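Local coordinates for protein LEOA (Escherichia coli, PDB 4AUR) that is a bacterial dynamin that probably binds and hydrolyses GTP and, as in other dynamins, may use this to remodel membranes, at residues 50-55 and 267-272; 105-110 and 132-137; 141-146 and 157-162; 171-176 and 254-259. One frame throughout, in Å; residues are numbered along the deposited sequence.

Contact 1 of 4, residues 50-55 and 267-272; sequences ESDVLR and EVLLVK
Asp52 and Lys272 form a salt bridge between the turn that leads into strand 54-60, an inner strand of the P-loop GTPase sheet, and helix 250-273, which runs on towards the long helix 275-343. The carboxylate oxygen Asp52 OD2 lies 3.1 Å from Lys272 NZ; judged as a hydrogen bond the pair is weak, so the attraction is probably mainly electrostatic. The two side chains approach from opposite directions. Lys272 starts with CG anti to its backbone N (chi1 177°) and stays extended through chi3, which carries its CD and CE past OD2; the bend at chi4 (129°) then turns NZ back to within bonding distance of OD2.

A second cation stands nearby: Lys272 NZ is oblique to the Arg55 guanidinium, 4.4 Å from Arg55 NH2. A water accepts from both, at 3.2 Å from Lys272 NZ and at a weak 3.5 Å from Arg55 NH2, and probably eases the like-charge approach. The chief polar partner of Arg55 is Glu105, bound through NE in a salt bridge, and Glu137 adds a long, weak ion pair to Lys272, so each cation has an acidic neighbour of its own.

Packing adds to the contact beside the aspartate. Leu269, which also rests on Lys11 and Ala14 of helix 3-30, extends a single methyl to it, Leu269 CD2 lying 4.0 Å from Asp52 CB.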
loop_
_atom_site.group_PDB
_atom_site.type_symbol
_atom_site.label_atom_id
_atom_site.label_comp_id
_atom_site.label_asym_id
_atom_site.label_seq_id
_atom_site.Cartn_x
_atom_site.Cartn_y
_atom_site.Cartn_z
ATOM N N GLU A 50 25.561 10.856 -24.234
ATOM C CA GLU A 50 26.232 12.154 -24.319
ATOM C C GLU A 50 26.769 12.465 -25.721
ATOM O O GLU A 50 26.653 13.591 -26.197
ATOM C CB GLU A 50 27.400 12.218 -23.321
ATOM C CG GLU A 50 27.016 12.540 -21.882
ATOM C CD GLU A 50 26.524 13.967 -21.713
ATOM O OE1 GLU A 50 26.472 14.721 -22.723
ATOM O OE2 GLU A 50 26.190 14.340 -20.555
ATOM N N SER A 51 27.350 11.468 -26.375
ATOM C CA SER A 51 27.870 11.640 -27.735
ATOM C C SER A 51 26.803 12.080 -28.733
ATOM O O SER A 51 27.006 13.029 -29.497
ATOM C CB SER A 51 28.461 10.333 -28.264
ATOM O OG SER A 51 28.510 10.397 -29.677
ATOM N N ASP A 52 25.680 11.363 -28.714
ATOM C CA ASP A 52 24.661 11.445 -29.745
ATOM C C ASP A 52 24.251 12.876 -30.124
ATOM O O ASP A 52 24.267 13.796 -29.293
ATOM C CB ASP A 52 23.443 10.614 -29.336
ATOM C CG ASP A 52 23.671 9.097 -29.507
ATOM O OD1 ASP A 52 24.753 8.571 -29.143
ATOM O OD2 ASP A 52 22.757 8.420 -30.021
ATOM N N VAL A 53 23.908 13.032 -31.405
ATOM C CA VAL A 53 23.527 14.300 -31.995
ATOM C C VAL A 53 22.229 14.101 -32.754
ATOM O O VAL A 53 21.911 12.976 -33.146
ATOM C CB VAL A 53 24.584 14.796 -33.013
ATOM C CG1 VAL A 53 25.983 14.818 -32.412
ATOM C CG2 VAL A 53 24.598 13.931 -34.259
ATOM N N LEU A 54 21.499 15.192 -32.987
ATOM C CA LEU A 54 20.257 15.146 -33.754
ATOM C C LEU A 54 20.426 14.548 -35.142
ATOM O O LEU A 54 21.291 14.952 -35.887
ATOM C CB LEU A 54 19.677 16.543 -33.916
ATOM C CG LEU A 54 18.389 16.640 -34.721
ATOM C CD1 LEU A 54 17.282 15.771 -34.162
ATOM C CD2 LEU A 54 17.919 18.074 -34.719
ATOM N N ARG A 55 19.553 13.615 -35.496
ATOM C CA ARG A 55 19.610 12.911 -36.763
ATOM C C ARG A 55 18.254 12.942 -37.435
ATOM O O ARG A 55 17.248 12.592 -36.829
ATOM C CB ARG A 55 20.028 11.462 -36.561
ATOM C CG ARG A 55 20.089 10.684 -37.857
ATOM C CD ARG A 55 20.341 9.218 -37.609
ATOM N NE ARG A 55 21.716 9.001 -37.222
ATOM C CZ ARG A 55 22.179 7.878 -36.700
ATOM N NH1 ARG A 55 21.371 6.845 -36.497
ATOM N NH2 ARG A 55 23.464 7.792 -36.372
ATOM N N GLU A 267 12.705 8.232 -26.253
ATOM C CA GLU A 267 12.482 6.839 -26.644
ATOM C C GLU A 267 13.657 6.399 -27.529
ATOM O O GLU A 267 14.230 5.360 -27.312
ATOM C CB GLU A 267 11.112 6.601 -27.336
ATOM C CG GLU A 267 10.222 5.515 -26.681
ATOM C CD GLU A 267 10.101 4.193 -27.468
ATOM O OE1 GLU A 267 9.997 4.245 -28.722
ATOM O OE2 GLU A 267 10.083 3.091 -26.837
ATOM N N VAL A 268 14.061 7.213 -28.493
ATOM C CA VAL A 268 15.133 6.784 -29.368
ATOM C C VAL A 268 16.386 6.543 -28.571
ATOM O O VAL A 268 17.006 5.517 -28.740
ATOM C CB VAL A 268 15.410 7.746 -30.525
ATOM C CG1 VAL A 268 16.738 7.380 -31.191
ATOM C CG2 VAL A 268 14.279 7.679 -31.537
ATOM N N LEU A 269 16.756 7.470 -27.700
ATOM C CA LEU A 269 17.961 7.291 -26.894
ATOM C C LEU A 269 17.866 6.065 -25.967
ATOM O O LEU A 269 18.810 5.285 -25.897
ATOM C CB LEU A 269 18.288 8.568 -26.098
ATOM C CG LEU A 269 18.672 9.844 -26.866
ATOM C CD1 LEU A 269 18.610 11.095 -26.011
ATOM C CD2 LEU A 269 20.061 9.738 -27.441
ATOM N N LEU A 270 16.740 5.862 -25.282
ATOM C CA LEU A 270 16.598 4.687 -24.401
ATOM C C LEU A 270 16.700 3.372 -25.175
ATOM O O LEU A 270 17.521 2.529 -24.871
ATOM C CB LEU A 270 15.297 4.740 -23.593
ATOM C CG LEU A 270 15.253 5.945 -22.638
ATOM C CD1 LEU A 270 13.973 6.004 -21.811
ATOM C CD2 LEU A 270 16.475 5.982 -21.715
ATOM N N VAL A 271 15.877 3.185 -26.183
ATOM C CA VAL A 271 15.993 1.995 -26.972
ATOM C C VAL A 271 17.438 1.807 -27.493
ATOM O O VAL A 271 18.055 0.791 -27.267
ATOM C CB VAL A 271 15.016 2.023 -28.150
ATOM C CG1 VAL A 271 15.109 0.720 -28.917
ATOM C CG2 VAL A 271 13.601 2.224 -27.646
ATOM N N LYS A 272 17.983 2.790 -28.182
ATOM C CA LYS A 272 19.342 2.677 -28.714
ATOM C C LYS A 272 20.355 2.067 -27.713
ATOM O O LYS A 272 21.174 1.250 -28.098
ATOM C CB LYS A 272 19.812 4.057 -29.214
ATOM C CG LYS A 272 21.241 4.112 -29.720
ATOM C CD LYS A 272 21.658 5.526 -30.110
ATOM C CE LYS A 272 22.831 5.498 -31.092
ATOM N NZ LYS A 272 22.621 6.332 -32.321
HETATM O O HOH W 1 25.381 6.306 -33.892
#

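Contact 2 of 4, residues 105-110 and 132-137; sequences EIVDTP and RRYISE
Val107 meets two consecutive helix residues with its two methyl groups. Val107 CG1 lies 4.0 Å from Tyr134 CD2, placed obliquely to the ring, and the two side chains cross at about a right angle. Its other methyl, Val107 CG2, comes within 4.2 Å of Ile135 CG1. With chi1 at -64°, CG1 is anti to the carbonyl carbon and CG2 sits between the backbone N and that carbon; the splay lets one side chain serve both partners. Two residues on, Thr109 CG2 touches Ile135 CD1 at 4.0 Å, so a threonine methyl prolongs the apolar seam. The CA atoms of Val107 and Ile135 are 7.3 Å apart, a close seat for this short helix on the sheet.

Beyond this first shell, backbone hydrogen bonds from Val107 to Ile56 and Leu58 fix the strand against 54-60. Ile135 is backed by Trp161 of helix 156-165, and Tyr134 leans on Ile94 of the edge strand 93-95. The helix thus bridges neighbouring parts of the domain, while Asp108 points away from it and forms a salt bridge with Lys66 through OD1.

Lys66 belongs to the probable Walker A loop, and residues 108-110 open the sequence Asp-Thr-Pro-Gly; strand, aspartate and turn together are consistent with the G3 (DxxG) motif of dynamin-family and other P-loop GTPases.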
loop_
_atom_site.group_PDB
_atom_site.type_symbol
_atom_site.label_atom_id
_atom_site.label_comp_id
_atom_site.label_asym_id
_atom_site.label_seq_id
_atom_site.Cartn_x
_atom_site.Cartn_y
_atom_site.Cartn_z
ATOM N N GLU A 105 23.205 15.002 -38.034
ATOM C CA GLU A 105 23.423 14.052 -39.095
ATOM C C GLU A 105 22.188 14.041 -40.003
ATOM O O GLU A 105 21.050 14.179 -39.546
ATOM C CB GLU A 105 23.612 12.655 -38.500
ATOM C CG GLU A 105 24.763 12.492 -37.520
ATOM C CD GLU A 105 24.764 11.125 -36.844
ATOM O OE1 GLU A 105 23.670 10.574 -36.597
ATOM O OE2 GLU A 105 25.850 10.580 -36.549
ATOM N N ILE A 106 22.402 13.869 -41.295
ATOM C CA ILE A 106 21.292 13.813 -42.233
ATOM C C ILE A 106 21.494 12.537 -42.971
ATOM O O ILE A 106 22.464 12.397 -43.680
ATOM C CB ILE A 106 21.285 15.031 -43.176
ATOM C CG1 ILE A 106 20.944 16.280 -42.356
ATOM C CG2 ILE A 106 20.259 14.850 -44.284
ATOM C CD1 ILE A 106 21.258 17.596 -43.015
ATOM N N VAL A 107 20.611 11.575 -42.755
ATOM C CA VAL A 107 20.774 10.252 -43.358
ATOM C C VAL A 107 19.793 10.128 -44.491
ATOM O O VAL A 107 18.732 10.723 -44.437
ATOM C CB VAL A 107 20.536 9.119 -42.348
ATOM C CG1 VAL A 107 21.584 9.166 -41.268
ATOM C CG2 VAL A 107 19.161 9.207 -41.712
ATOM N N ASP A 108 20.132 9.366 -45.515
ATOM C CA ASP A 108 19.173 9.119 -46.601
ATOM C C ASP A 108 19.603 7.895 -47.402
ATOM O O ASP A 108 20.717 7.407 -47.271
ATOM C CB ASP A 108 19.048 10.390 -47.473
ATOM C CG ASP A 108 18.324 10.166 -48.799
ATOM O OD1 ASP A 108 17.110 9.872 -48.793
ATOM O OD2 ASP A 108 18.986 10.308 -49.857
ATOM N N THR A 109 18.693 7.394 -48.206
ATOM C CA THR A 109 18.949 6.272 -49.051
ATOM C C THR A 109 18.685 6.694 -50.494
ATOM O O THR A 109 17.605 6.449 -51.010
ATOM C CB THR A 109 17.976 5.178 -48.644
ATOM O OG1 THR A 109 16.674 5.761 -48.524
ATOM C CG2 THR A 109 18.355 4.644 -47.303
ATOM N N PRO A 110 19.662 7.332 -51.162
ATOM C CA PRO A 110 19.395 7.927 -52.478
ATOM C C PRO A 110 18.995 6.951 -53.586
ATOM O O PRO A 110 18.221 7.307 -54.454
ATOM C CB PRO A 110 20.729 8.606 -52.836
ATOM C CG PRO A 110 21.465 8.725 -51.550
ATOM C CD PRO A 110 21.077 7.484 -50.806
ATOM N N ARG A 132 18.832 0.114 -42.033
ATOM C CA ARG A 132 17.715 -0.039 -41.114
ATOM C C ARG A 132 18.041 0.520 -39.713
ATOM O O ARG A 132 17.236 1.257 -39.113
ATOM C CB ARG A 132 17.326 -1.515 -41.035
ATOM C CG ARG A 132 16.740 -2.110 -42.326
ATOM C CD ARG A 132 16.691 -3.632 -42.240
ATOM N NE ARG A 132 15.752 -4.052 -41.200
ATOM C CZ ARG A 132 14.474 -4.359 -41.403
ATOM N NH1 ARG A 132 13.956 -4.340 -42.625
ATOM N NH2 ARG A 132 13.712 -4.673 -40.374
ATOM N N ARG A 133 19.221 0.190 -39.187
ATOM C CA ARG A 133 19.639 0.742 -37.889
ATOM C C ARG A 133 19.765 2.277 -37.917
ATOM O O ARG A 133 19.381 2.948 -36.979
ATOM C CB ARG A 133 20.943 0.115 -37.464
ATOM C CG ARG A 133 21.379 0.350 -36.017
ATOM C CD ARG A 133 22.748 -0.258 -35.731
ATOM N NE ARG A 133 22.988 -1.392 -36.632
ATOM C CZ ARG A 133 24.143 -1.681 -37.223
ATOM N NH1 ARG A 133 25.232 -0.958 -36.998
ATOM N NH2 ARG A 133 24.210 -2.717 -38.044
ATOM N N TYR A 134 20.290 2.843 -38.985
ATOM C CA TYR A 134 20.524 4.275 -38.992
ATOM C C TYR A 134 19.215 5.025 -39.067
ATOM O O TYR A 134 19.065 6.066 -38.448
ATOM C CB TYR A 134 21.480 4.695 -40.133
ATOM C CG TYR A 134 22.913 4.865 -39.675
ATOM C CD1 TYR A 134 23.739 3.775 -39.491
ATOM C CD2 TYR A 134 23.430 6.128 -39.401
ATOM C CE1 TYR A 134 25.036 3.936 -39.057
ATOM C CE2 TYR A 134 24.729 6.294 -38.966
ATOM C CZ TYR A 134 25.524 5.199 -38.799
ATOM O OH TYR A 134 26.820 5.367 -38.374
ATOM N N ILE A 135 18.244 4.498 -39.800
ATOM C CA ILE A 135 16.938 5.144 -39.859
ATOM C C ILE A 135 16.069 4.843 -38.632
ATOM O O ILE A 135 15.360 5.729 -38.152
ATOM C CB ILE A 135 16.237 4.855 -41.180
ATOM C CG1 ILE A 135 16.962 5.640 -42.273
ATOM C CG2 ILE A 135 14.800 5.341 -41.148
ATOM C CD1 ILE A 135 16.750 5.102 -43.669
ATOM N N SER A 136 16.127 3.624 -38.105
ATOM C CA SER A 136 15.481 3.365 -36.830
ATOM C C SER A 136 15.935 4.395 -35.802
ATOM O O SER A 136 15.106 5.064 -35.179
ATOM C CB SER A 136 15.805 1.969 -36.311
ATOM O OG SER A 136 14.942 1.019 -36.883
ATOM N N GLU A 137 17.257 4.524 -35.644
ATOM C CA GLU A 137 17.877 5.393 -34.609
ATOM C C GLU A 137 17.972 6.874 -35.016
ATOM O O GLU A 137 18.855 7.572 -34.569
ATOM C CB GLU A 137 19.278 4.847 -34.187
ATOM C CG GLU A 137 19.209 3.593 -33.311
ATOM C CD GLU A 137 20.518 2.794 -33.203
ATOM O OE1 GLU A 137 21.588 3.338 -33.570
ATOM O OE2 GLU A 137 20.464 1.612 -32.734
#

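Contact 3 of 4, residues 141-146 and 157-162; sequences IFYVVD and DIVKWV
Tyr143 supplies the aromatic part of the contact, reaching from strand 140-146 to helix 156-165. Ile158 CG2 meets the ring at its edge and in its plane, 3.8 Å from Tyr143 CE2 and 3.5 Å from Tyr143 OH; the side chains cross at about a right angle. A chi1 of -154° places Tyr143 CG anti to the backbone N, and this carries the phenol out from the strand far enough to bring its hydroxyl end to the helix. Val159 adds a second methyl, with Val159 CG2 standing 4.4 Å from Tyr143 CZ, oblique to the ring.

The purely aliphatic part is smaller. Nearer the beginning of the strand, Ile141 CD1 touches Val162 CG1 at 4.4 Å, a loose meeting of methyls.

The backbone geometry is consistent with this pairing. The axes of segments 141-146 and 157-162 run nearly antiparallel, at 163°, and approach to 11.6 Å, a spacing bridged by side chains alone. The helix returns the chain from strand 140-146 to strand 172-177, the parallel neighbour of strand 140-146, making a beta-alpha-beta crossover of the GTPase domain. Tyr143 also meets the ring of Phe174 from that next strand and touches the probable P-loop.

All five touching residues are buried, and what joins them is methyl against methyl and methyl against phenol. The chemistry implies adhesion by dispersion and the exclusion of water, with little directional demand, so the relative position is probably set largely by the sheet and helix.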
loop_
_atom_site.group_PDB
_atom_site.type_symbol
_atom_site.label_atom_id
_atom_site.label_comp_id
_atom_site.label_asym_id
_atom_site.label_seq_id
_atom_site.Cartn_x
_atom_site.Cartn_y
_atom_site.Cartn_z
ATOM N N ILE A 141 11.978 11.932 -39.079
ATOM C CA ILE A 141 11.958 11.407 -40.438
ATOM C C ILE A 141 11.061 12.288 -41.273
ATOM O O ILE A 141 9.913 12.478 -40.948
ATOM C CB ILE A 141 11.447 9.955 -40.456
ATOM C CG1 ILE A 141 12.329 9.078 -39.573
ATOM C CG2 ILE A 141 11.400 9.409 -41.878
ATOM C CD1 ILE A 141 12.042 7.607 -39.697
ATOM N N PHE A 142 11.594 12.847 -42.342
ATOM C CA PHE A 142 10.793 13.682 -43.236
ATOM C C PHE A 142 10.598 12.916 -44.496
ATOM O O PHE A 142 11.547 12.629 -45.189
ATOM C CB PHE A 142 11.493 14.989 -43.606
ATOM C CG PHE A 142 11.734 15.923 -42.453
ATOM C CD1 PHE A 142 10.960 15.878 -41.301
ATOM C CD2 PHE A 142 12.728 16.900 -42.553
ATOM C CE1 PHE A 142 11.193 16.774 -40.263
ATOM C CE2 PHE A 142 12.958 17.796 -41.523
ATOM C CZ PHE A 142 12.198 17.725 -40.376
ATOM N N TYR A 143 9.365 12.570 -44.783
ATOM C CA TYR A 143 9.048 11.967 -46.059
ATOM C C TYR A 143 8.439 13.065 -46.905
ATOM O O TYR A 143 7.304 13.466 -46.675
ATOM C CB TYR A 143 8.077 10.803 -45.881
ATOM C CG TYR A 143 8.210 9.806 -46.969
ATOM C CD1 TYR A 143 7.787 10.105 -48.255
ATOM C CD2 TYR A 143 8.810 8.591 -46.743
ATOM C CE1 TYR A 143 7.938 9.214 -49.279
ATOM C CE2 TYR A 143 8.961 7.688 -47.764
ATOM C CZ TYR A 143 8.516 8.009 -49.026
ATOM O OH TYR A 143 8.667 7.119 -50.042
ATOM N N VAL A 144 9.206 13.574 -47.861
ATOM C CA VAL A 144 8.777 14.725 -48.646
ATOM C C VAL A 144 8.141 14.259 -49.933
ATOM O O VAL A 144 8.770 13.521 -50.711
ATOM C CB VAL A 144 9.948 15.643 -48.995
ATOM C CG1 VAL A 144 9.490 16.732 -49.945
ATOM C CG2 VAL A 144 10.537 16.257 -47.741
ATOM N N VAL A 145 6.907 14.714 -50.157
ATOM C CA VAL A 145 6.112 14.345 -51.346
ATOM C C VAL A 145 5.651 15.588 -52.141
ATOM O O VAL A 145 6.076 16.713 -51.844
ATOM C CB VAL A 145 4.909 13.465 -50.959
ATOM C CG1 VAL A 145 5.392 12.220 -50.239
ATOM C CG2 VAL A 145 3.917 14.233 -50.109
ATOM N N ASP A 146 4.808 15.363 -53.159
ATOM C CA ASP A 146 4.389 16.408 -54.086
ATOM C C ASP A 146 3.006 16.862 -53.746
ATOM O O ASP A 146 2.183 16.099 -53.255
ATOM C CB ASP A 146 4.430 15.917 -55.551
ATOM C CG ASP A 146 4.644 17.071 -56.567
ATOM O OD1 ASP A 146 3.692 17.844 -56.813
ATOM O OD2 ASP A 146 5.771 17.197 -57.123
ATOM N N ASP A 157 6.023 0.327 -51.009
ATOM C CA ASP A 157 6.739 -0.586 -50.107
ATOM C C ASP A 157 7.751 0.140 -49.191
ATOM O O ASP A 157 8.158 -0.407 -48.158
ATOM C CB ASP A 157 7.376 -1.762 -50.879
ATOM C CG ASP A 157 8.350 -1.311 -51.948
ATOM O OD1 ASP A 157 8.442 -0.093 -52.182
ATOM O OD2 ASP A 157 9.020 -2.172 -52.563
ATOM N N ILE A 158 8.098 1.375 -49.558
ATOM C CA ILE A 158 8.973 2.226 -48.783
ATOM C C ILE A 158 8.210 2.831 -47.624
ATOM O O ILE A 158 8.698 2.905 -46.491
ATOM C CB ILE A 158 9.493 3.373 -49.639
ATOM C CG1 ILE A 158 10.333 2.834 -50.796
ATOM C CG2 ILE A 158 10.318 4.330 -48.795
ATOM C CD1 ILE A 158 10.800 3.913 -51.756
ATOM N N VAL A 159 7.016 3.311 -47.913
ATOM C CA VAL A 159 6.103 3.734 -46.864
ATOM C C VAL A 159 5.838 2.594 -45.874
ATOM O O VAL A 159 5.781 2.813 -44.694
ATOM C CB VAL A 159 4.775 4.208 -47.469
ATOM C CG1 VAL A 159 3.718 4.386 -46.392
ATOM C CG2 VAL A 159 4.982 5.505 -48.244
ATOM N N LYS A 160 5.686 1.375 -46.363
ATOM C CA LYS A 160 5.478 0.220 -45.500
ATOM C C LYS A 160 6.715 -0.072 -44.676
ATOM O O LYS A 160 6.644 -0.445 -43.516
ATOM C CB LYS A 160 5.136 -0.999 -46.351
ATOM C CG LYS A 160 4.683 -2.192 -45.546
ATOM C CD LYS A 160 4.230 -3.340 -46.427
ATOM C CE LYS A 160 3.462 -4.376 -45.611
ATOM N NZ LYS A 160 2.354 -4.985 -46.403
ATOM N N TRP A 161 7.866 0.080 -45.303
ATOM C CA TRP A 161 9.146 -0.164 -44.649
ATOM C C TRP A 161 9.315 0.754 -43.462
ATOM O O TRP A 161 9.715 0.335 -42.414
ATOM C CB TRP A 161 10.241 0.101 -45.666
ATOM C CG TRP A 161 11.609 -0.110 -45.190
ATOM C CD1 TRP A 161 12.108 -1.225 -44.618
ATOM C CD2 TRP A 161 12.689 0.826 -45.279
ATOM N NE1 TRP A 161 13.426 -1.044 -44.336
ATOM C CE2 TRP A 161 13.808 0.211 -44.729
ATOM C CE3 TRP A 161 12.807 2.139 -45.767
ATOM C CZ2 TRP A 161 15.051 0.853 -44.647
ATOM C CZ3 TRP A 161 14.036 2.772 -45.688
ATOM C CH2 TRP A 161 15.143 2.128 -45.129
ATOM N N VAL A 162 8.963 2.018 -43.635
ATOM C CA VAL A 162 9.113 3.015 -42.597
ATOM C C VAL A 162 8.079 2.855 -41.517
ATOM O O VAL A 162 8.399 2.893 -40.327
ATOM C CB VAL A 162 8.988 4.419 -43.180
ATOM C CG1 VAL A 162 9.025 5.467 -42.083
ATOM C CG2 VAL A 162 10.125 4.664 -44.138
#

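Contact 4 of 4, residues 171-176 and 254-259; sequences STIFVI and KNAATE
Helix 250-273 packs against the central sheet of the GTPase domain, and Ile173 of strand 172-177 is the strand residue that meets segment 254-259. Its terminal methyl does the touching: Ile173 CD1 lies 3.7 Å from Ala257 CA and 4.0 Å from Ala257 CB. The same methyl is 4.1 Å from Ala256 CB, so it rests over the peptide joining the two alanines. Ile173 holds CG1 anti to the carbonyl carbon (chi1 -63°), which directs the longer branch to the helix. Small residues on the helix allow its backbone to come near, the CA atoms of Ile173 and Ala257 being 7.5 Å apart.

In a P-loop fold the largely parallel sheet carries helices on both faces. Here the neighbouring Thr172 and Phe174 turn to the other face, where they touch Val162 and Tyr143, while Ala257 also meets Trp73 of helix 66-74 and Ile173 is flanked by Leu253 and Ile260.

Within the helix, Lys254 O accepts two bonds from one residue. Thr258 N donates at 2.9 Å, and Thr258 OG1 donates to the same Lys254 O at 3.1 Å, approaching at a C=O...O angle of 145° and tilted 34° out of the carbonyl plane, on the opposite face from the amide.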
loop_
_atom_site.group_PDB
_atom_site.type_symbol
_atom_site.label_atom_id
_atom_site.label_comp_id
_atom_site.label_asym_id
_atom_site.label_seq_id
_atom_site.Cartn_x
_atom_site.Cartn_y
_atom_site.Cartn_z
ATOM N N SER A 171 7.349 9.113 -35.355
ATOM C CA SER A 171 8.469 10.022 -35.565
ATOM C C SER A 171 8.679 10.451 -37.022
ATOM O O SER A 171 9.720 10.995 -37.373
ATOM C CB SER A 171 9.753 9.416 -34.976
ATOM O OG SER A 171 10.254 8.321 -35.687
ATOM N N THR A 172 7.668 10.228 -37.856
ATOM C CA THR A 172 7.716 10.606 -39.261
ATOM C C THR A 172 6.715 11.699 -39.603
ATOM O O THR A 172 5.529 11.569 -39.300
ATOM C CB THR A 172 7.384 9.408 -40.113
ATOM O OG1 THR A 172 8.414 8.443 -39.955
ATOM C CG2 THR A 172 7.276 9.794 -41.566
ATOM N N ILE A 173 7.201 12.768 -40.232
ATOM C CA ILE A 173 6.342 13.802 -40.802
ATOM C C ILE A 173 6.332 13.689 -42.314
ATOM O O ILE A 173 7.384 13.847 -42.972
ATOM C CB ILE A 173 6.839 15.229 -40.505
ATOM C CG1 ILE A 173 6.828 15.517 -39.014
ATOM C CG2 ILE A 173 5.927 16.238 -41.164
ATOM C CD1 ILE A 173 7.862 16.541 -38.612
ATOM N N PHE A 174 5.154 13.421 -42.866
ATOM C CA PHE A 174 4.969 13.539 -44.307
ATOM C C PHE A 174 4.757 14.999 -44.653
ATOM O O PHE A 174 3.911 15.686 -44.049
ATOM C CB PHE A 174 3.823 12.694 -44.778
ATOM C CG PHE A 174 4.107 11.255 -44.655
ATOM C CD1 PHE A 174 4.731 10.589 -45.667
ATOM C CD2 PHE A 174 3.797 10.577 -43.494
ATOM C CE1 PHE A 174 5.038 9.255 -45.538
ATOM C CE2 PHE A 174 4.094 9.245 -43.354
ATOM C CZ PHE A 174 4.723 8.585 -44.383
ATOM N N VAL A 175 5.545 15.460 -45.615
ATOM C CA VAL A 175 5.675 16.863 -45.873
ATOM C C VAL A 175 5.209 17.089 -47.279
ATOM O O VAL A 175 5.931 16.783 -48.235
ATOM C CB VAL A 175 7.128 17.296 -45.710
ATOM C CG1 VAL A 175 7.326 18.727 -46.173
ATOM C CG2 VAL A 175 7.515 17.149 -44.252
ATOM N N ILE A 176 3.977 17.588 -47.407
ATOM C CA ILE A 176 3.413 17.834 -48.717
ATOM C C ILE A 176 3.939 19.178 -49.141
ATOM O O ILE A 176 3.558 20.200 -48.574
ATOM C CB ILE A 176 1.897 17.798 -48.762
ATOM C CG1 ILE A 176 1.379 16.462 -48.242
ATOM C CG2 ILE A 176 1.470 17.952 -50.199
ATOM C CD1 ILE A 176 -0.123 16.406 -47.999
ATOM N N LYS A 254 8.403 23.227 -38.700
ATOM C CA LYS A 254 9.304 23.341 -37.554
ATOM C C LYS A 254 8.566 22.949 -36.279
ATOM O O LYS A 254 9.133 22.275 -35.435
ATOM C CB LYS A 254 9.858 24.759 -37.408
ATOM C CG LYS A 254 10.888 25.137 -38.461
ATOM C CD LYS A 254 11.077 26.643 -38.527
ATOM C CE LYS A 254 12.353 27.045 -39.264
ATOM N NZ LYS A 254 12.421 28.531 -39.448
ATOM N N ASN A 255 7.306 23.368 -36.155
ATOM C CA ASN A 255 6.521 23.126 -34.936
ATOM C C ASN A 255 6.180 21.644 -34.724
ATOM O O ASN A 255 6.276 21.105 -33.603
ATOM C CB ASN A 255 5.227 23.962 -34.939
ATOM C CG ASN A 255 5.483 25.455 -34.719
ATOM O OD1 ASN A 255 4.652 26.292 -35.075
ATOM N ND2 ASN A 255 6.626 25.795 -34.125
ATOM N N ALA A 256 5.778 20.995 -35.810
ATOM C CA ALA A 256 5.485 19.568 -35.778
ATOM C C ALA A 256 6.735 18.810 -35.398
ATOM O O ALA A 256 6.693 17.860 -34.626
ATOM C CB ALA A 256 4.984 19.091 -37.135
ATOM N N ALA A 257 7.844 19.231 -35.978
ATOM C CA ALA A 257 9.111 18.564 -35.768
ATOM C C ALA A 257 9.504 18.754 -34.317
ATOM O O ALA A 257 10.040 17.868 -33.695
ATOM C CB ALA A 257 10.167 19.125 -36.706
ATOM N N THR A 258 9.172 19.905 -33.767
ATOM C CA THR A 258 9.538 20.204 -32.408
ATOM C C THR A 258 8.768 19.363 -31.408
ATOM O O THR A 258 9.324 18.995 -30.394
ATOM C CB THR A 258 9.410 21.710 -32.148
ATOM O OG1 THR A 258 10.595 22.335 -32.654
ATOM C CG2 THR A 258 9.237 22.024 -30.652
ATOM N N GLU A 259 7.515 19.043 -31.700
ATOM C CA GLU A 259 6.707 18.203 -30.818
ATOM C C GLU A 259 7.097 16.734 -30.855
ATOM O O GLU A 259 6.749 15.982 -29.955
ATOM C CB GLU A 259 5.219 18.302 -31.193
ATOM C CG GLU A 259 4.557 19.597 -30.772
ATOM C CD GLU A 259 4.547 19.776 -29.263
ATOM O OE1 GLU A 259 4.041 18.855 -28.569
ATOM O OE2 GLU A 259 5.053 20.821 -28.779
#

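From the N terminus, residues 50-55 open the longest loop, which contact 1 closes only at 267-272 after 211 intervening residues. The other three contacts are nested inside it and follow one another in series, without crossing: contact 2 closes across 21 residues, contact 3 across 10 and contact 4 across 77. All reach the same sheet. Contacts 1 and 2 touch at neighbouring strands 54-60 and 104-108; contacts 2 and 3 touch through Ile135, Trp161 and Ile141, linking helices 129-136 and 156-165; contacts 3 and 4 meet at the adjoining strands 140-146 and 172-177. Contacts 4 and 1 both use helix 250-273, and so bind the helix that leads to the stalk-like helical part to the GTPase sheet.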